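Local coordinates for protein protease (Penicillium cyclopium, PDB 5Z6O) that probably cleaves proteins as a subtilisin-type serine endopeptidase, using an aspartate-histidine-serine charge relay on substrates such as casein, gelatin and collagen, at residues N134-G139 with M229-V234; A163-Q168 with A194-F199. All coordinates share one frame; numbering follows the deposited sequence.

Contact 1 of 2, residues N134-G139 with M229-V234; sequences NMSLGG and MAAPHV. With PMS (phenylmethanesulfonic acid), chain C.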
# COMPACT_ATOMS: atom_id res chain seq x y z
N ASN A 134 -3.68 4.22 1.17
CA ASN A 134 -3.20 3.36 0.09
C ASN A 134 -4.15 3.47 -1.10
O ASN A 134 -5.36 3.26 -0.96
CB ASN A 134 -3.10 1.91 0.53
CG ASN A 134 -2.48 1.05 -0.57
OD1 ASN A 134 -1.27 1.11 -0.82
ND2 ASN A 134 -3.31 0.29 -1.26
N MET A 135 -3.59 3.70 -2.29
CA MET A 135 -4.41 3.81 -3.51
C MET A 135 -3.86 2.82 -4.52
O MET A 135 -2.89 3.13 -5.21
CB MET A 135 -4.43 5.22 -4.10
CG MET A 135 -5.33 6.14 -3.27
SD MET A 135 -5.61 7.76 -4.13
CE MET A 135 -6.51 7.29 -5.59
N SER A 136 -4.45 1.65 -4.59
CA SER A 136 -4.03 0.65 -5.57
C SER A 136 -4.92 0.70 -6.78
O SER A 136 -5.59 -0.26 -7.10
CB SER A 136 -4.05 -0.75 -4.94
OG SER A 136 -2.97 -0.92 -4.03
N LEU A 137 -5.04 1.86 -7.39
CA LEU A 137 -5.85 2.07 -8.57
C LEU A 137 -5.20 3.21 -9.34
O LEU A 137 -4.38 3.96 -8.81
CB LEU A 137 -7.30 2.40 -8.24
CG LEU A 137 -7.51 3.60 -7.30
CD1 LEU A 137 -7.56 4.93 -8.04
CD2 LEU A 137 -8.79 3.40 -6.47
N GLY A 138 -5.54 3.32 -10.60
CA GLY A 138 -4.85 4.29 -11.42
C GLY A 138 -5.62 4.43 -12.71
O GLY A 138 -6.51 3.63 -13.02
N GLY A 139 -5.28 5.45 -13.46
CA GLY A 139 -5.97 5.64 -14.70
C GLY A 139 -5.25 6.64 -15.53
O GLY A 139 -4.09 6.96 -15.26
N MET A 229 -0.60 -4.80 -5.69
CA MET A 229 -0.08 -5.60 -4.58
C MET A 229 1.19 -5.00 -3.98
O MET A 229 1.51 -5.25 -2.81
CB MET A 229 0.23 -7.02 -5.08
CG MET A 229 -1.01 -7.92 -5.28
SD MET A 229 -2.14 -7.35 -6.58
CE MET A 229 -3.57 -6.86 -5.66
N ALA A 230 1.90 -4.21 -4.77
CA ALA A 230 3.15 -3.61 -4.34
C ALA A 230 2.88 -2.43 -3.41
O ALA A 230 3.41 -2.37 -2.30
CB ALA A 230 3.93 -3.18 -5.60
N ALA A 231 1.98 -1.53 -3.80
CA ALA A 231 1.72 -0.34 -2.99
C ALA A 231 1.39 -0.62 -1.51
O ALA A 231 1.91 0.10 -0.64
CB ALA A 231 0.59 0.49 -3.62
N PRO A 232 0.53 -1.58 -1.16
CA PRO A 232 0.20 -1.77 0.25
C PRO A 232 1.36 -2.28 1.08
O PRO A 232 1.35 -2.07 2.31
CB PRO A 232 -0.98 -2.77 0.23
CG PRO A 232 -0.92 -3.41 -1.09
CD PRO A 232 -0.37 -2.35 -2.03
N HIS A 233 2.38 -2.93 0.48
CA HIS A 233 3.58 -3.21 1.28
C HIS A 233 4.17 -1.91 1.79
O HIS A 233 4.65 -1.83 2.93
CB HIS A 233 4.64 -3.96 0.47
CG HIS A 233 4.30 -5.39 0.15
ND1 HIS A 233 3.52 -5.76 -0.93
CD2 HIS A 233 4.69 -6.55 0.75
CE1 HIS A 233 3.44 -7.09 -0.98
NE2 HIS A 233 4.15 -7.59 0.02
N VAL A 234 4.16 -0.87 0.95
CA VAL A 234 4.76 0.40 1.33
C VAL A 234 3.83 1.15 2.29
O VAL A 234 4.30 1.77 3.25
CB VAL A 234 5.09 1.24 0.07
CG1 VAL A 234 5.70 2.60 0.45
CG2 VAL A 234 6.09 0.49 -0.81
C PMS C . -5.31 -2.66 -10.15
S PMS C . -4.13 -3.72 -9.28
C1 PMS C . -4.61 -1.42 -10.73
C2 PMS C . -3.55 -0.80 -10.08
C3 PMS C . -2.95 0.32 -10.64
C4 PMS C . -3.40 0.84 -11.84
C5 PMS C . -4.47 0.22 -12.48
C6 PMS C . -5.06 -0.90 -11.94
O2S PMS C . -4.63 -5.13 -9.16
O1S PMS C . -2.86 -3.89 -10.06

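Contact 2 of 2, residues A163-Q168 with A194-F199; sequences AGNEAQ and ASFTNF. With PMS (phenylmethanesulfonic acid), chain C.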
# COMPACT_ATOMS: atom_id res chain seq x y z
N ALA A 163 2.01 2.16 -9.27
CA ALA A 163 2.51 2.88 -10.45
C ALA A 163 1.69 2.59 -11.70
O ALA A 163 1.70 3.41 -12.64
CB ALA A 163 3.97 2.52 -10.72
N GLY A 164 0.98 1.46 -11.74
CA GLY A 164 0.24 1.07 -12.93
C GLY A 164 0.86 -0.15 -13.59
O GLY A 164 2.03 -0.52 -13.35
N ASN A 165 0.07 -0.80 -14.43
CA ASN A 165 0.41 -2.11 -14.97
C ASN A 165 0.52 -2.14 -16.50
O ASN A 165 0.31 -3.19 -17.09
CB ASN A 165 -0.63 -3.15 -14.56
CG ASN A 165 -0.80 -3.23 -13.05
OD1 ASN A 165 0.16 -3.12 -12.30
ND2 ASN A 165 -2.03 -3.43 -12.61
N GLU A 166 0.85 -1.03 -17.15
CA GLU A 166 0.81 -1.00 -18.61
C GLU A 166 2.20 -1.02 -19.23
O GLU A 166 2.34 -0.71 -20.43
CB GLU A 166 0.02 0.21 -19.09
CG GLU A 166 -1.40 0.25 -18.55
CD GLU A 166 -1.47 0.95 -17.20
OE1 GLU A 166 -0.71 1.93 -16.95
OE2 GLU A 166 -2.30 0.54 -16.38
N ALA A 167 3.23 -1.38 -18.46
CA ALA A 167 4.60 -1.41 -18.94
C ALA A 167 4.93 -0.12 -19.69
O ALA A 167 5.43 -0.12 -20.82
CB ALA A 167 4.83 -2.64 -19.82
N GLN A 168 4.62 1.01 -19.06
CA GLN A 168 4.96 2.28 -19.67
C GLN A 168 5.44 3.25 -18.60
O GLN A 168 5.40 2.97 -17.40
CB GLN A 168 3.76 2.86 -20.44
CG GLN A 168 2.64 3.43 -19.60
CD GLN A 168 1.53 4.05 -20.46
OE1 GLN A 168 1.08 5.18 -20.21
NE2 GLN A 168 1.07 3.30 -21.46
N ALA A 194 8.93 -6.59 -12.46
CA ALA A 194 7.85 -7.37 -13.04
C ALA A 194 7.55 -6.88 -14.45
O ALA A 194 7.63 -5.69 -14.72
CB ALA A 194 6.59 -7.25 -12.17
N SER A 195 7.21 -7.79 -15.36
CA SER A 195 7.10 -7.41 -16.77
C SER A 195 6.02 -6.36 -17.00
O SER A 195 6.13 -5.55 -17.93
CB SER A 195 6.82 -8.64 -17.63
OG SER A 195 5.66 -9.31 -17.17
N PHE A 196 4.95 -6.38 -16.21
CA PHE A 196 3.84 -5.46 -16.41
C PHE A 196 4.04 -4.09 -15.76
O PHE A 196 3.22 -3.21 -16.00
CB PHE A 196 2.55 -6.07 -15.84
CG PHE A 196 2.69 -6.52 -14.41
CD1 PHE A 196 2.61 -5.59 -13.36
CD2 PHE A 196 2.93 -7.87 -14.09
CE1 PHE A 196 2.77 -6.00 -12.04
CE2 PHE A 196 3.07 -8.30 -12.76
CZ PHE A 196 2.99 -7.34 -11.72
N THR A 197 5.06 -3.90 -14.93
CA THR A 197 5.06 -2.69 -14.09
C THR A 197 5.35 -1.44 -14.90
O THR A 197 6.17 -1.45 -15.82
CB THR A 197 6.06 -2.80 -12.92
OG1 THR A 197 5.82 -1.72 -12.01
CG2 THR A 197 7.52 -2.71 -13.40
N ASN A 198 4.66 -0.36 -14.56
CA ASN A 198 5.05 0.95 -15.04
C ASN A 198 6.36 1.34 -14.37
O ASN A 198 6.74 0.77 -13.34
CB ASN A 198 3.96 2.00 -14.76
CG ASN A 198 2.77 1.89 -15.72
OD1 ASN A 198 2.73 1.05 -16.61
ND2 ASN A 198 1.79 2.74 -15.51
N PHE A 199 7.06 2.31 -14.96
CA PHE A 199 8.43 2.64 -14.56
C PHE A 199 8.66 4.12 -14.79
O PHE A 199 7.72 4.89 -15.03
CB PHE A 199 9.46 1.80 -15.34
CG PHE A 199 9.23 1.83 -16.83
CD1 PHE A 199 9.69 2.90 -17.60
CD2 PHE A 199 8.51 0.81 -17.44
CE1 PHE A 199 9.44 2.94 -18.97
CE2 PHE A 199 8.26 0.84 -18.80
CZ PHE A 199 8.72 1.91 -19.56
C PMS C . -5.31 -2.66 -10.15
S PMS C . -4.13 -3.72 -9.28
C1 PMS C . -4.61 -1.42 -10.73
C2 PMS C . -3.55 -0.80 -10.08
C3 PMS C . -2.95 0.32 -10.64
C4 PMS C . -3.40 0.84 -11.84
C5 PMS C . -4.47 0.22 -12.48
C6 PMS C . -5.06 -0.90 -11.94
O2S PMS C . -4.63 -5.13 -9.16
O1S PMS C . -2.86 -3.89 -10.06

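Contact 1 of 2, residues N134-G139 with M229-V234
The carboxamide of Asn134 lies slantwise against Ala231 and Pro232, with its CG 4.0 Å from Pro232 CA; the second flat group, the His233 imidazole on the same helix, is met at its edge, nearly in the ring plane, by Met229 C and Ala230 O. There His233 ND1 donates to Met229 O over 2.8 Å, a bond bent to 135° at the hydrogen that helps to hold the ring's rotation. Asn134 reaches the helix because its CG stands anti to the backbone N (chi1 -175°), which carries the amide off the end of strand 131-135 onto the helical turn. Two residues further along the chain, Ser136 also leans toward the helix: its OG is 3.6 Å from Pro232 CD and 3.9 Å from Ala231 CB. The proline ring has no N-H to offer the preceding turn, and the helix kinks there. The carbonyl of Ser228, four residues earlier, is hydrogen-bonded instead by the Ser136 hydroxyl, which ties the strand end to the residue that is probably the charge-relay nucleophile. Thr77 of helix 73-82 also touches the Ser136 side chain. Beyond it the chain runs beside the phenyl ring of the inhibitor, with Ser136 O 3.7 Å from PMS C2 and Gly138 N 3.5 Å from PMS C4. A central strand leading into one wall of the primary specificity pocket, packed on the helix whose first turn carries the reactive serine, is the core arrangement of the subtilase fold.

Contact 2 of 2, residues A163-Q168 with A194-F199
Asn198 plugs its carboxamide into the bend of segment 163-168, and four hydrogen bonds grip it. With CG anti to the carbonyl carbon (chi1 -76°), the amide points into the curve, where its OD1 accepts from Glu166 N at 2.9 Å and from Gln168 N at 3.1 Å, the two donors arriving from opposite faces of the amide. On the other branch, Asn198 ND2 donates to Ala163 O at 2.9 Å and, in its own plane, to Glu166 OE1 at 3.0 Å. Glu166 can supply that oxygen because its chain folds back at chi2 (87°), bringing the carboxylate over its own backbone, its plane steeply inclined to the Asn198 amide. Replacing Asn198 by alanine removes the amide, and would probably leave the backbone N-H groups of Glu166 and Gln168 without this acceptor, Ala163 O without this donor, and the Glu166 carboxylate less firmly placed. Backbone bonds extend the grip, from Asn198 N to Gly164 O and from Ala167 N to Phe196 O. At the outer end the Phe199 ring lays one face over Gln168 C. At the end nearest the inhibitor the amide of Asn165 runs alongside the Phe196 ring, the planes perpendicular and Asn165 OD1 3.6 Å from Phe196 CD1. Thr227 is hydrogen-bonded to Asn165 OD1, which fixes the amide's rotation and turns Asn165 ND2 to PMS O1S, 2.7 Å away in a nearly straight bond (164°). Ser228 N donates to the inhibitor as well. An asparagine side-chain amide paired with the backbone N-H of the nucleophilic serine is the oxyanion hole of subtilisin-like proteases.

How the contacts relate
The pair illustrates how one active site draws on both the interior and the rim of a fold. Contact 1 is wholly buried near the centre of the molecule, joins a central strand to a helix, and covers a modest 158 Å², with non-polar contacts to Ala231 and Pro232 and no clear hydrogen bond between its segments. Contact 2 lies further out and is partly exposed; it joins two loops that follow the neighbouring strands 157-162 and 182-187, and buries 485 Å² with seven hydrogen bonds. The contacts do not touch, yet contact 1 lies beside the inhibitor's phenyl ring, while contact 2 also approaches that ring at Gly164 but hydrogen-bonds the sulfonyl group through Asn165.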